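Local coordinates for protein endo-polygalacturonase (PDB 1BHE) that hydrolyses the alpha-1,4 links of polygalacturonic acid in plant cell walls, so macerating and soft-rotting plant tissue, at residues A[181-186]-A[208-213]; A[106-111]-A[160-165]; A[20-25]-A[47-52]. All blocks are in the same frame, centred on the assembly; numbering follows the deposited sequence.

Contact 1. Residues A[181-186]-A[208-213]; sequences DGDGFT and SSKNIT
Asp183 and Asn211 stand side by side on adjacent rungs of the right-handed parallel beta-helix that family 28 polygalacturonases share. Strands 183-186 and 210-213 run 4.7 Å apart and nearly parallel, and each residue lies level with the one 27 positions later. Asn211 can be followed outward from its backbone. Its CB packs 3.6 Å from Asp183 OD1 and near the backbone N of Gly184. With CG beside its own backbone N (chi1 -60°), the amide is carried alongside the carboxylate, and ND2 gives OD1 of Asp183 a bond of 2.8 Å that is almost straight (178° at the hydrogen). The acceptor lies in the amide plane, yet ND2 comes from above the carboxylate plane, the two groups being turned 41° against each other. OD1 of Asn211 is taken up by Ser3 and Asn239, the latter on the next rung, so the amide is gripped at both ends and its flip is fixed.

Backbone bonds continue the pairing: Lys210 N to Gly182 O, Gly184 N to Lys210 O, Phe185 N to Asn211 O, and Thr213 N to Phe185 O at 2.8 Å. At the turn before the strands, Gly182 N donates to Ser209 OG (3.0 Å), a hydroxyl that also bonds to the backbone carbonyl of Phe179, while one water joins Gly182 O to Ser208 O. On the inward face, Ile212 CD1 reaches Phe185 CB at 3.7 Å and Ile212 CG2 meets the ring edge in its plane, close to strands 177-180 and 204-207. The chemistry thus divides by face: apolar groups fill the coil interior, while on the outer face Asp183 OD1 is bonded by Asn211 ND2, an amide donor that would probably favour a charged carboxylate.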
ATOM      1  N   ASP A 181      11.342  -3.501  -5.263  1.00  6.63           N
ATOM      2  CA  ASP A 181      12.442  -3.703  -6.186  1.00  6.40           C
ATOM      3  C   ASP A 181      12.018  -4.342  -7.500  1.00  6.25           C
ATOM      4  O   ASP A 181      12.677  -5.249  -8.029  1.00  5.18           O
ATOM      5  CB  ASP A 181      13.534  -4.551  -5.505  1.00  7.85           C
ATOM      6  CG  ASP A 181      13.855  -4.059  -4.109  1.00  8.73           C
ATOM      7  OD1 ASP A 181      14.333  -2.924  -3.927  1.00  9.36           O
ATOM      8  OD2 ASP A 181      13.608  -4.826  -3.160  1.00  9.31           O
ATOM      9  N   GLY A 182      10.949  -3.804  -8.085  1.00  5.80           N
ATOM     10  CA  GLY A 182      10.417  -4.354  -9.326  1.00  6.10           C
ATOM     11  C   GLY A 182      10.148  -3.289 -10.377  1.00  6.10           C
ATOM     12  O   GLY A 182      10.442  -2.102 -10.222  1.00  5.05           O
ATOM     13  N   ASP A 183       9.528  -3.757 -11.460  1.00  6.13           N
ATOM     14  CA  ASP A 183       9.209  -2.890 -12.590  1.00  6.96           C
ATOM     15  C   ASP A 183       7.907  -3.322 -13.255  1.00  5.72           C
ATOM     16  O   ASP A 183       7.867  -4.372 -13.893  1.00  5.46           O
ATOM     17  CB  ASP A 183      10.374  -2.976 -13.573  1.00  7.93           C
ATOM     18  CG  ASP A 183      10.274  -2.125 -14.812  1.00  9.80           C
ATOM     19  OD1 ASP A 183       9.181  -1.661 -15.200  1.00  9.55           O
ATOM     20  OD2 ASP A 183      11.341  -1.919 -15.443  1.00 10.88           O
ATOM     21  N   GLY A 184       6.869  -2.503 -13.120  1.00  5.34           N
ATOM     22  CA  GLY A 184       5.602  -2.844 -13.784  1.00  4.15           C
ATOM     23  C   GLY A 184       4.627  -3.454 -12.787  1.00  4.08           C
ATOM     24  O   GLY A 184       4.707  -4.635 -12.461  1.00  4.23           O
ATOM     25  N   PHE A 185       3.729  -2.625 -12.270  1.00  4.43           N
ATOM     26  CA  PHE A 185       2.704  -3.075 -11.335  1.00  4.30           C
ATOM     27  C   PHE A 185       1.437  -2.280 -11.645  1.00  4.54           C
ATOM     28  O   PHE A 185       1.489  -1.054 -11.681  1.00  4.63           O
ATOM     29  CB  PHE A 185       3.101  -2.870  -9.874  1.00  5.28           C
ATOM     30  CG  PHE A 185       1.996  -3.099  -8.882  1.00  6.71           C
ATOM     31  CD1 PHE A 185       1.620  -4.385  -8.524  1.00  7.66           C
ATOM     32  CD2 PHE A 185       1.324  -2.034  -8.311  1.00  6.81           C
ATOM     33  CE1 PHE A 185       0.606  -4.602  -7.609  1.00  8.12           C
ATOM     34  CE2 PHE A 185       0.308  -2.248  -7.397  1.00  8.05           C
ATOM     35  CZ  PHE A 185      -0.056  -3.530  -7.034  1.00  7.19           C
ATOM     36  N   THR A 186       0.350  -2.997 -11.869  1.00  4.86           N
ATOM     37  CA  THR A 186      -0.931  -2.355 -12.153  1.00  5.08           C
ATOM     38  C   THR A 186      -1.984  -2.865 -11.166  1.00  5.48           C
ATOM     39  O   THR A 186      -2.242  -4.069 -11.125  1.00  4.49           O
ATOM     40  CB  THR A 186      -1.403  -2.654 -13.585  1.00  5.75           C
ATOM     41  OG1 THR A 186      -0.505  -2.041 -14.526  1.00  6.21           O
ATOM     42  CG2 THR A 186      -2.807  -2.112 -13.858  1.00  5.86           C
ATOM     43  N   SER A 208      11.070   1.262  -3.945  1.00  5.72           N
ATOM     44  CA  SER A 208      12.214   1.184  -4.855  1.00  5.31           C
ATOM     45  C   SER A 208      11.805   0.423  -6.118  1.00  6.04           C
ATOM     46  O   SER A 208      12.444  -0.545  -6.538  1.00  5.82           O
ATOM     47  CB  SER A 208      13.421   0.550  -4.170  1.00  6.34           C
ATOM     48  OG  SER A 208      14.134   1.513  -3.383  1.00  6.58           O
ATOM     49  N   SER A 209      10.703   0.856  -6.725  1.00  6.05           N
ATOM     50  CA  SER A 209      10.167   0.179  -7.909  1.00  6.08           C
ATOM     51  C   SER A 209       9.802   1.196  -8.979  1.00  7.35           C
ATOM     52  O   SER A 209       9.603   2.370  -8.657  1.00  8.25           O
ATOM     53  CB  SER A 209       8.924  -0.634  -7.515  1.00  5.32           C
ATOM     54  OG  SER A 209       9.286  -1.755  -6.720  1.00  5.04           O
ATOM     55  N   LYS A 210       9.704   0.769 -10.238  1.00  8.10           N
ATOM     56  CA  LYS A 210       9.314   1.695 -11.290  1.00  9.03           C
ATOM     57  C   LYS A 210       8.086   1.171 -12.041  1.00  7.69           C
ATOM     58  O   LYS A 210       7.752  -0.003 -11.962  1.00  6.71           O
ATOM     59  CB  LYS A 210      10.410   2.003 -12.299  1.00 11.08           C
ATOM     60  CG  LYS A 210      11.493   0.976 -12.510  1.00 13.87           C
ATOM     61  CD  LYS A 210      12.834   1.569 -12.916  1.00 15.01           C
ATOM     62  CE  LYS A 210      13.344   2.673 -12.019  1.00 15.62           C
ATOM     63  NZ  LYS A 210      14.545   2.345 -11.204  1.00 14.58           N
ATOM     64  N   ASN A 211       7.473   2.083 -12.772  1.00  6.87           N
ATOM     65  CA  ASN A 211       6.334   1.833 -13.640  1.00  7.07           C
ATOM     66  C   ASN A 211       5.143   1.215 -12.925  1.00  6.64           C
ATOM     67  O   ASN A 211       4.810   0.041 -13.039  1.00  5.71           O
ATOM     68  CB  ASN A 211       6.793   0.992 -14.845  1.00  7.40           C
ATOM     69  CG  ASN A 211       7.861   1.744 -15.636  1.00  8.13           C
ATOM     70  OD1 ASN A 211       7.703   2.934 -15.922  1.00  8.16           O
ATOM     71  ND2 ASN A 211       8.950   1.067 -15.977  1.00  8.38           N
ATOM     72  N   ILE A 212       4.446   2.071 -12.181  1.00  6.95           N
ATOM     73  CA  ILE A 212       3.297   1.724 -11.371  1.00  7.13           C
ATOM     74  C   ILE A 212       2.019   2.459 -11.771  1.00  6.60           C
ATOM     75  O   ILE A 212       2.034   3.683 -11.912  1.00  6.07           O
ATOM     76  CB  ILE A 212       3.542   2.130  -9.894  1.00  8.06           C
ATOM     77  CG1 ILE A 212       4.902   1.673  -9.373  1.00  8.50           C
ATOM     78  CG2 ILE A 212       2.407   1.624  -9.009  1.00  8.52           C
ATOM     79  CD1 ILE A 212       5.158   0.188  -9.413  1.00  8.50           C
ATOM     80  N   THR A 213       0.911   1.728 -11.848  1.00  6.00           N
ATOM     81  CA  THR A 213      -0.384   2.346 -12.098  1.00  6.18           C
ATOM     82  C   THR A 213      -1.385   1.880 -11.041  1.00  6.31           C
ATOM     83  O   THR A 213      -1.554   0.680 -10.844  1.00  5.69           O
ATOM     84  CB  THR A 213      -0.967   2.022 -13.482  1.00  6.47           C
ATOM     85  OG1 THR A 213      -0.204   2.705 -14.484  1.00  6.38           O
ATOM     86  CG2 THR A 213      -2.419   2.463 -13.618  1.00  5.38           C
TER
HETATM   87  O   HOH W   1      13.072  -1.560  -9.297  1.00 13.74           O

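Contact 2. Residues A[106-111]-A[160-165]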
ATOM      1  N   VAL A 106       7.857 -13.870  -5.763  1.00  4.87           N
ATOM      2  CA  VAL A 106       9.277 -13.547  -5.854  1.00  5.84           C
ATOM      3  C   VAL A 106       9.814 -13.775  -7.255  1.00  5.19           C
ATOM      4  O   VAL A 106       9.639 -14.858  -7.816  1.00  4.86           O
ATOM      5  CB  VAL A 106      10.094 -14.439  -4.882  1.00  6.65           C
ATOM      6  CG1 VAL A 106      11.591 -14.201  -5.071  1.00  8.07           C
ATOM      7  CG2 VAL A 106       9.691 -14.168  -3.444  1.00  7.58           C
ATOM      8  N   SER A 107      10.464 -12.769  -7.835  1.00  4.59           N
ATOM      9  CA  SER A 107      11.018 -12.897  -9.178  1.00  4.79           C
ATOM     10  C   SER A 107      10.018 -13.454 -10.178  1.00  4.69           C
ATOM     11  O   SER A 107      10.322 -14.382 -10.930  1.00  4.27           O
ATOM     12  CB  SER A 107      12.296 -13.763  -9.114  1.00  5.55           C
ATOM     13  OG  SER A 107      13.218 -13.099  -8.251  1.00  6.18           O
ATOM     14  N   THR A 108       8.828 -12.854 -10.239  1.00  4.18           N
ATOM     15  CA  THR A 108       7.794 -13.287 -11.164  1.00  4.04           C
ATOM     16  C   THR A 108       7.677 -12.317 -12.337  1.00  4.12           C
ATOM     17  O   THR A 108       8.020 -11.139 -12.242  1.00  3.01           O
ATOM     18  CB  THR A 108       6.403 -13.388 -10.499  1.00  3.46           C
ATOM     19  OG1 THR A 108       5.995 -12.081 -10.052  1.00  4.59           O
ATOM     20  CG2 THR A 108       6.459 -14.311  -9.287  1.00  3.71           C
ATOM     21  N   THR A 109       7.179 -12.845 -13.447  1.00  4.23           N
ATOM     22  CA  THR A 109       6.942 -12.057 -14.653  1.00  4.95           C
ATOM     23  C   THR A 109       5.521 -12.383 -15.112  1.00  4.90           C
ATOM     24  O   THR A 109       5.171 -13.562 -15.228  1.00  5.52           O
ATOM     25  CB  THR A 109       7.946 -12.348 -15.774  1.00  6.02           C
ATOM     26  OG1 THR A 109       9.278 -12.034 -15.344  1.00  5.31           O
ATOM     27  CG2 THR A 109       7.620 -11.550 -17.029  1.00  5.99           C
ATOM     28  N   ASN A 110       4.667 -11.389 -15.307  1.00  5.57           N
ATOM     29  CA  ASN A 110       3.294 -11.618 -15.743  1.00  5.57           C
ATOM     30  C   ASN A 110       2.473 -12.441 -14.759  1.00  5.68           C
ATOM     31  O   ASN A 110       1.659 -13.282 -15.180  1.00  5.97           O
ATOM     32  CB  ASN A 110       3.268 -12.274 -17.136  1.00  7.38           C
ATOM     33  CG  ASN A 110       3.946 -11.420 -18.193  1.00  8.76           C
ATOM     34  OD1 ASN A 110       3.870 -10.193 -18.162  1.00  9.58           O
ATOM     35  ND2 ASN A 110       4.612 -12.072 -19.144  1.00 10.07           N
ATOM     36  N   SER A 111       2.654 -12.241 -13.455  1.00  4.09           N
ATOM     37  CA  SER A 111       1.865 -12.956 -12.456  1.00  3.59           C
ATOM     38  C   SER A 111       0.762 -12.013 -11.972  1.00  4.18           C
ATOM     39  O   SER A 111       0.894 -10.786 -12.123  1.00  3.71           O
ATOM     40  CB  SER A 111       2.705 -13.441 -11.275  1.00  4.17           C
ATOM     41  OG  SER A 111       3.582 -14.487 -11.677  1.00  3.99           O
ATOM     42  N   LYS A 160       8.243  -8.360 -12.470  1.00  5.09           N
ATOM     43  CA  LYS A 160       7.940  -7.621 -13.671  1.00  6.39           C
ATOM     44  C   LYS A 160       6.484  -7.776 -14.089  1.00  5.99           C
ATOM     45  O   LYS A 160       5.993  -8.899 -14.183  1.00  5.52           O
ATOM     46  CB  LYS A 160       8.802  -8.182 -14.819  1.00  8.87           C
ATOM     47  CG  LYS A 160       8.919  -7.255 -16.022  1.00 12.40           C
ATOM     48  CD  LYS A 160      10.355  -6.763 -16.183  1.00 15.68           C
ATOM     49  CE  LYS A 160      11.293  -7.883 -16.611  1.00 17.50           C
ATOM     50  NZ  LYS A 160      12.614  -7.364 -17.076  1.00 19.17           N
ATOM     51  N   ASN A 161       5.844  -6.654 -14.391  1.00  6.10           N
ATOM     52  CA  ASN A 161       4.469  -6.649 -14.877  1.00  6.20           C
ATOM     53  C   ASN A 161       3.510  -7.550 -14.114  1.00  5.86           C
ATOM     54  O   ASN A 161       2.916  -8.510 -14.609  1.00  6.06           O
ATOM     55  CB  ASN A 161       4.487  -6.925 -16.388  1.00  6.92           C
ATOM     56  CG  ASN A 161       5.159  -5.803 -17.163  1.00  8.50           C
ATOM     57  OD1 ASN A 161       5.246  -4.645 -16.728  1.00  8.85           O
ATOM     58  ND2 ASN A 161       5.660  -6.119 -18.356  1.00  8.53           N
ATOM     59  N   PHE A 162       3.310  -7.209 -12.839  1.00  5.05           N
ATOM     60  CA  PHE A 162       2.403  -7.899 -11.934  1.00  4.68           C
ATOM     61  C   PHE A 162       1.043  -7.200 -12.014  1.00  4.55           C
ATOM     62  O   PHE A 162       1.013  -5.970 -12.125  1.00  4.55           O
ATOM     63  CB  PHE A 162       2.916  -7.844 -10.486  1.00  3.74           C
ATOM     64  CG  PHE A 162       2.134  -8.716  -9.538  1.00  4.23           C
ATOM     65  CD1 PHE A 162       0.979  -8.260  -8.928  1.00  3.88           C
ATOM     66  CD2 PHE A 162       2.548 -10.008  -9.281  1.00  4.26           C
ATOM     67  CE1 PHE A 162       0.254  -9.082  -8.076  1.00  3.90           C
ATOM     68  CE2 PHE A 162       1.827 -10.838  -8.442  1.00  4.44           C
ATOM     69  CZ  PHE A 162       0.677 -10.377  -7.834  1.00  3.67           C
ATOM     70  N   THR A 163      -0.050  -7.943 -11.949  1.00  3.83           N
ATOM     71  CA  THR A 163      -1.386  -7.366 -12.049  1.00  4.67           C
ATOM     72  C   THR A 163      -2.235  -7.687 -10.818  1.00  5.19           C
ATOM     73  O   THR A 163      -2.254  -8.828 -10.373  1.00  4.24           O
ATOM     74  CB  THR A 163      -2.132  -7.927 -13.287  1.00  5.05           C
ATOM     75  OG1 THR A 163      -1.435  -7.529 -14.473  1.00  4.84           O
ATOM     76  CG2 THR A 163      -3.566  -7.404 -13.346  1.00  6.22           C
ATOM     77  N   LEU A 164      -2.939  -6.700 -10.300  1.00  4.86           N
ATOM     78  CA  LEU A 164      -3.876  -6.837  -9.193  1.00  5.28           C
ATOM     79  C   LEU A 164      -5.209  -6.271  -9.716  1.00  5.87           C
ATOM     80  O   LEU A 164      -5.269  -5.055  -9.918  1.00  5.42           O
ATOM     81  CB  LEU A 164      -3.448  -5.997  -8.004  1.00  6.13           C
ATOM     82  CG  LEU A 164      -3.535  -6.474  -6.570  1.00  7.81           C
ATOM     83  CD1 LEU A 164      -3.775  -5.309  -5.609  1.00  7.02           C
ATOM     84  CD2 LEU A 164      -4.525  -7.597  -6.322  1.00  7.33           C
ATOM     85  N   TYR A 165      -6.200  -7.120  -9.976  1.00  5.78           N
ATOM     86  CA  TYR A 165      -7.407  -6.613 -10.622  1.00  6.27           C
ATOM     87  C   TYR A 165      -8.745  -7.067 -10.069  1.00  6.73           C
ATOM     88  O   TYR A 165      -8.931  -8.257  -9.822  1.00  5.83           O
ATOM     89  CB  TYR A 165      -7.341  -7.114 -12.084  1.00  6.33           C
ATOM     90  CG  TYR A 165      -8.535  -6.754 -12.941  1.00  7.30           C
ATOM     91  CD1 TYR A 165      -8.868  -5.440 -13.218  1.00  7.07           C
ATOM     92  CD2 TYR A 165      -9.322  -7.767 -13.487  1.00  7.25           C
ATOM     93  CE1 TYR A 165      -9.961  -5.131 -14.016  1.00  7.77           C
ATOM     94  CE2 TYR A 165     -10.407  -7.469 -14.293  1.00  8.24           C
ATOM     95  CZ  TYR A 165     -10.723  -6.150 -14.545  1.00  8.44           C
ATOM     96  OH  TYR A 165     -11.813  -5.854 -15.346  1.00  8.82           O
TER
HETATM   97  O   HOH W   2       4.700 -10.511 -12.141  1.00  4.51           O
HETATM   98  O   HOH W   3       1.195  -9.159 -17.544  1.00 16.98           O
HETATM   99  O   HOH W   4       5.700  -8.707 -19.496  1.00 18.31           O
HETATM  100  O   HOH W   5       0.381  -9.692 -15.018  1.00  4.29           O
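Lys160 and the chain from Thr108 to Asn110 pair across neighbouring coils of the parallel beta-helix, at a corner where the chain turns near Asn161. Two backbone bonds bracket Thr109: Lys160 N donates to Thr108 O at 2.8 Å, and Lys160 O accepts from Asn110 N at 3.0 Å. Further on, Thr163 N donates to Ser111 O.

Water supplies much of what the backbone does not. One molecule donates to Lys160 O, accepts from Ser111 N at 3.0 Å and bonds to Thr108 OG1, a hydroxyl that also has Ser159 OG as a partner. Asn110 and Asn161 lie side by side with their amide planes 17° apart, and their polar link is through water, which donates a hydrogen bond to Asn110 OD1 at 2.7 Å and accepts one from Asn161 ND2. Another water, bonded to Thr163 OG1, lies 2.8 Å from Asn161 O and also close to Ser111 O. Asn161 OD1 is held by Arg4, whereas Ser111 OG turns to Pro60 O.

Beneath this polar layer, Phe162 has CG anti to its backbone N (chi1 -171°), which swings the ring under the preceding coil. There Ser111 O sits 3.3 Å above the ring plane, offset toward the rim, with Phe162 CD2 its nearest ring atom at 3.4 Å.

Contact 3. Residues A[20-25]-A[47-52]; sequences ADSSTA and GSTSVF
Ala20 sets its methyl over the face of the Phe52 ring, a CH-pi contact with CB 3.7 Å from the ring centroid and 13° off the normal. Alanine thus sits over the centre of one face. Ala25 meets the same ring differently: its CB lies in the ring plane at the edge, 3.9 Å from Phe52 CD2. Face and edge are therefore taken by two residues at the two ends of a single loop. Phe52 reaches them because its CG lies beside its own backbone N (chi1 -72°).

Thr49 approaches the loop from the other end. Its OG1 lies between its backbone N and carbonyl carbon (chi1 72°), a setting that aims the hydroxyl at Asp21 O, to which it donates at 2.8 Å from above the carbonyl plane. Thr49 OG1 also lies 3.4 Å from Ala20 CB and receives a weak bond from Val51 N. The backbone N of Thr49 donates to Ala20 O almost straight, again from above the plane of the acceptor, while its CG2 rests against Ser22 OG. The loop also stiffens itself: Asp21 OD1 accepts from Ser23 N, an Asx turn, and from Ser23 OG at 2.7 Å, both donors arriving from one face of the carboxylate. Near the surface, a water spans Ser22 OG and Ser48 OG.

The arrangement belongs to the N-terminal end of the beta-helix. Segment 20-25 links strand 14-19 to helix 26-33, and segment 47-52 leads from strand 41-45 into strand 51-58. Backbone bonds tie Ala20 to Ser45 and Ala25 to Leu53, while Phe52 bonds to Thr72 and Arg74 and packs on Leu73 of strand 72-75.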
ATOM      1  N   ALA A  20     -14.126 -24.888  -2.314  1.00 12.21           N
ATOM      2  CA  ALA A  20     -13.865 -24.756  -0.886  1.00 12.66           C
ATOM      3  C   ALA A  20     -14.700 -25.714  -0.039  1.00 13.01           C
ATOM      4  O   ALA A  20     -15.872 -25.919  -0.321  1.00 13.21           O
ATOM      5  CB  ALA A  20     -14.142 -23.331  -0.425  1.00 11.66           C
ATOM      6  N   ASP A  21     -14.102 -26.238   1.017  1.00 14.24           N
ATOM      7  CA  ASP A  21     -14.788 -27.084   1.986  1.00 15.18           C
ATOM      8  C   ASP A  21     -14.408 -26.599   3.385  1.00 15.81           C
ATOM      9  O   ASP A  21     -14.065 -25.417   3.523  1.00 16.19           O
ATOM     10  CB  ASP A  21     -14.465 -28.558   1.807  1.00 15.76           C
ATOM     11  CG  ASP A  21     -12.987 -28.880   1.757  1.00 16.29           C
ATOM     12  OD1 ASP A  21     -12.174 -28.254   2.468  1.00 15.30           O
ATOM     13  OD2 ASP A  21     -12.644 -29.801   0.983  1.00 16.94           O
ATOM     14  N   SER A  22     -14.448 -27.453   4.397  1.00 15.98           N
ATOM     15  CA  SER A  22     -14.108 -27.016   5.744  1.00 16.43           C
ATOM     16  C   SER A  22     -12.687 -27.349   6.176  1.00 16.61           C
ATOM     17  O   SER A  22     -12.330 -27.035   7.314  1.00 15.74           O
ATOM     18  CB  SER A  22     -15.117 -27.611   6.738  1.00 16.91           C
ATOM     19  OG  SER A  22     -16.432 -27.190   6.401  1.00 16.93           O
ATOM     20  N   SER A  23     -11.876 -27.938   5.305  1.00 16.66           N
ATOM     21  CA  SER A  23     -10.504 -28.298   5.653  1.00 16.94           C
ATOM     22  C   SER A  23      -9.505 -27.172   5.405  1.00 16.87           C
ATOM     23  O   SER A  23      -9.819 -26.201   4.724  1.00 16.42           O
ATOM     24  CB  SER A  23     -10.081 -29.517   4.811  1.00 17.81           C
ATOM     25  OG  SER A  23      -9.850 -29.106   3.465  1.00 18.13           O
ATOM     26  N   THR A  24      -8.291 -27.306   5.931  1.00 16.31           N
ATOM     27  CA  THR A  24      -7.225 -26.332   5.679  1.00 15.58           C
ATOM     28  C   THR A  24      -6.802 -26.464   4.220  1.00 14.33           C
ATOM     29  O   THR A  24      -6.549 -27.577   3.756  1.00 14.50           O
ATOM     30  CB  THR A  24      -6.050 -26.553   6.639  1.00 16.49           C
ATOM     31  OG1 THR A  24      -6.470 -26.159   7.960  1.00 16.92           O
ATOM     32  CG2 THR A  24      -4.815 -25.757   6.257  1.00 16.88           C
ATOM     33  N   ALA A  25      -6.751 -25.362   3.485  1.00 12.79           N
ATOM     34  CA  ALA A  25      -6.459 -25.390   2.064  1.00 11.32           C
ATOM     35  C   ALA A  25      -5.040 -25.077   1.620  1.00 10.81           C
ATOM     36  O   ALA A  25      -4.779 -25.177   0.411  1.00 10.05           O
ATOM     37  CB  ALA A  25      -7.397 -24.373   1.392  1.00 10.96           C
ATOM     38  N   GLY A  47     -17.639 -24.550  -2.722  1.00 13.84           N
ATOM     39  CA  GLY A  47     -17.892 -25.994  -2.634  1.00 13.80           C
ATOM     40  C   GLY A  47     -18.989 -26.150  -1.563  1.00 13.12           C
ATOM     41  O   GLY A  47     -19.958 -25.390  -1.589  1.00 13.41           O
ATOM     42  N   SER A  48     -18.659 -26.876  -0.500  1.00 13.18           N
ATOM     43  CA  SER A  48     -19.537 -26.950   0.674  1.00 13.09           C
ATOM     44  C   SER A  48     -19.464 -25.649   1.461  1.00 12.90           C
ATOM     45  O   SER A  48     -20.382 -25.271   2.202  1.00 12.58           O
ATOM     46  CB  SER A  48     -19.201 -28.156   1.534  1.00 12.99           C
ATOM     47  OG  SER A  48     -17.820 -28.221   1.838  1.00 13.55           O
ATOM     48  N   THR A  49     -18.350 -24.920   1.325  1.00 11.79           N
ATOM     49  CA  THR A  49     -18.217 -23.599   1.924  1.00 11.13           C
ATOM     50  C   THR A  49     -17.763 -22.644   0.810  1.00 11.09           C
ATOM     51  O   THR A  49     -17.595 -23.067  -0.335  1.00 10.04           O
ATOM     52  CB  THR A  49     -17.212 -23.479   3.075  1.00 12.04           C
ATOM     53  OG1 THR A  49     -15.888 -23.573   2.524  1.00 12.12           O
ATOM     54  CG2 THR A  49     -17.417 -24.542   4.143  1.00 11.72           C
ATOM     55  N   SER A  50     -17.579 -21.379   1.164  1.00 10.37           N
ATOM     56  CA  SER A  50     -17.113 -20.392   0.196  1.00 10.18           C
ATOM     57  C   SER A  50     -15.824 -19.760   0.723  1.00  9.70           C
ATOM     58  O   SER A  50     -15.439 -18.677   0.298  1.00  8.98           O
ATOM     59  CB  SER A  50     -18.176 -19.316  -0.015  1.00 10.33           C
ATOM     60  OG  SER A  50     -18.348 -18.589   1.198  1.00 11.32           O
ATOM     61  N   VAL A  51     -15.207 -20.420   1.704  1.00  8.99           N
ATOM     62  CA  VAL A  51     -14.006 -19.888   2.344  1.00  8.86           C
ATOM     63  C   VAL A  51     -12.837 -20.859   2.247  1.00  8.11           C
ATOM     64  O   VAL A  51     -12.932 -22.009   2.687  1.00  8.49           O
ATOM     65  CB  VAL A  51     -14.251 -19.568   3.836  1.00  8.91           C
ATOM     66  CG1 VAL A  51     -12.986 -19.026   4.504  1.00  9.08           C
ATOM     67  CG2 VAL A  51     -15.380 -18.565   4.037  1.00  9.49           C
ATOM     68  N   PHE A  52     -11.733 -20.414   1.666  1.00  7.84           N
ATOM     69  CA  PHE A  52     -10.490 -21.173   1.621  1.00  7.97           C
ATOM     70  C   PHE A  52      -9.611 -20.667   2.774  1.00  8.88           C
ATOM     71  O   PHE A  52      -9.208 -19.502   2.755  1.00  8.84           O
ATOM     72  CB  PHE A  52      -9.751 -21.011   0.299  1.00  7.84           C
ATOM     73  CG  PHE A  52     -10.379 -21.702  -0.881  1.00  7.45           C
ATOM     74  CD1 PHE A  52     -11.318 -21.056  -1.660  1.00  7.04           C
ATOM     75  CD2 PHE A  52     -10.010 -22.998  -1.210  1.00  7.80           C
ATOM     76  CE1 PHE A  52     -11.894 -21.687  -2.747  1.00  7.60           C
ATOM     77  CE2 PHE A  52     -10.582 -23.641  -2.298  1.00  8.48           C
ATOM     78  CZ  PHE A  52     -11.519 -22.981  -3.068  1.00  7.81           C
TER
HETATM   79  O   HOH W   6     -13.392 -23.285   5.053  1.00 24.34           O
HETATM   80  O   HOH W   7     -17.959 -28.486   4.578  1.00 18.77           O
HETATM   81  O   HOH W   8     -10.581 -24.027   3.508  1.00  9.19           O

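In the fold
Contacts 1 and 2 meet directly: strands 162-165 and 183-193 are neighbours, Gly184 O lies 3.0 Å from Phe162 N in a probable hydrogen bond, and the contact centres are about 10 Å apart. Contact 3 is remote, its centre about 27 Å from that of contact 2 and 34 Å from that of contact 1. Burial follows position. Contact 1 is buried, with regular strand pairing; contact 2, only partly buried, draws on several bridging waters at a corner; contact 3, near one end of the solenoid, joins a loop to the start of strand 51-58 through a few bonds and the Phe52 ring. Phenylalanine recurs in all three, meeting isoleucine, a carbonyl oxygen and alanine methyls in turn.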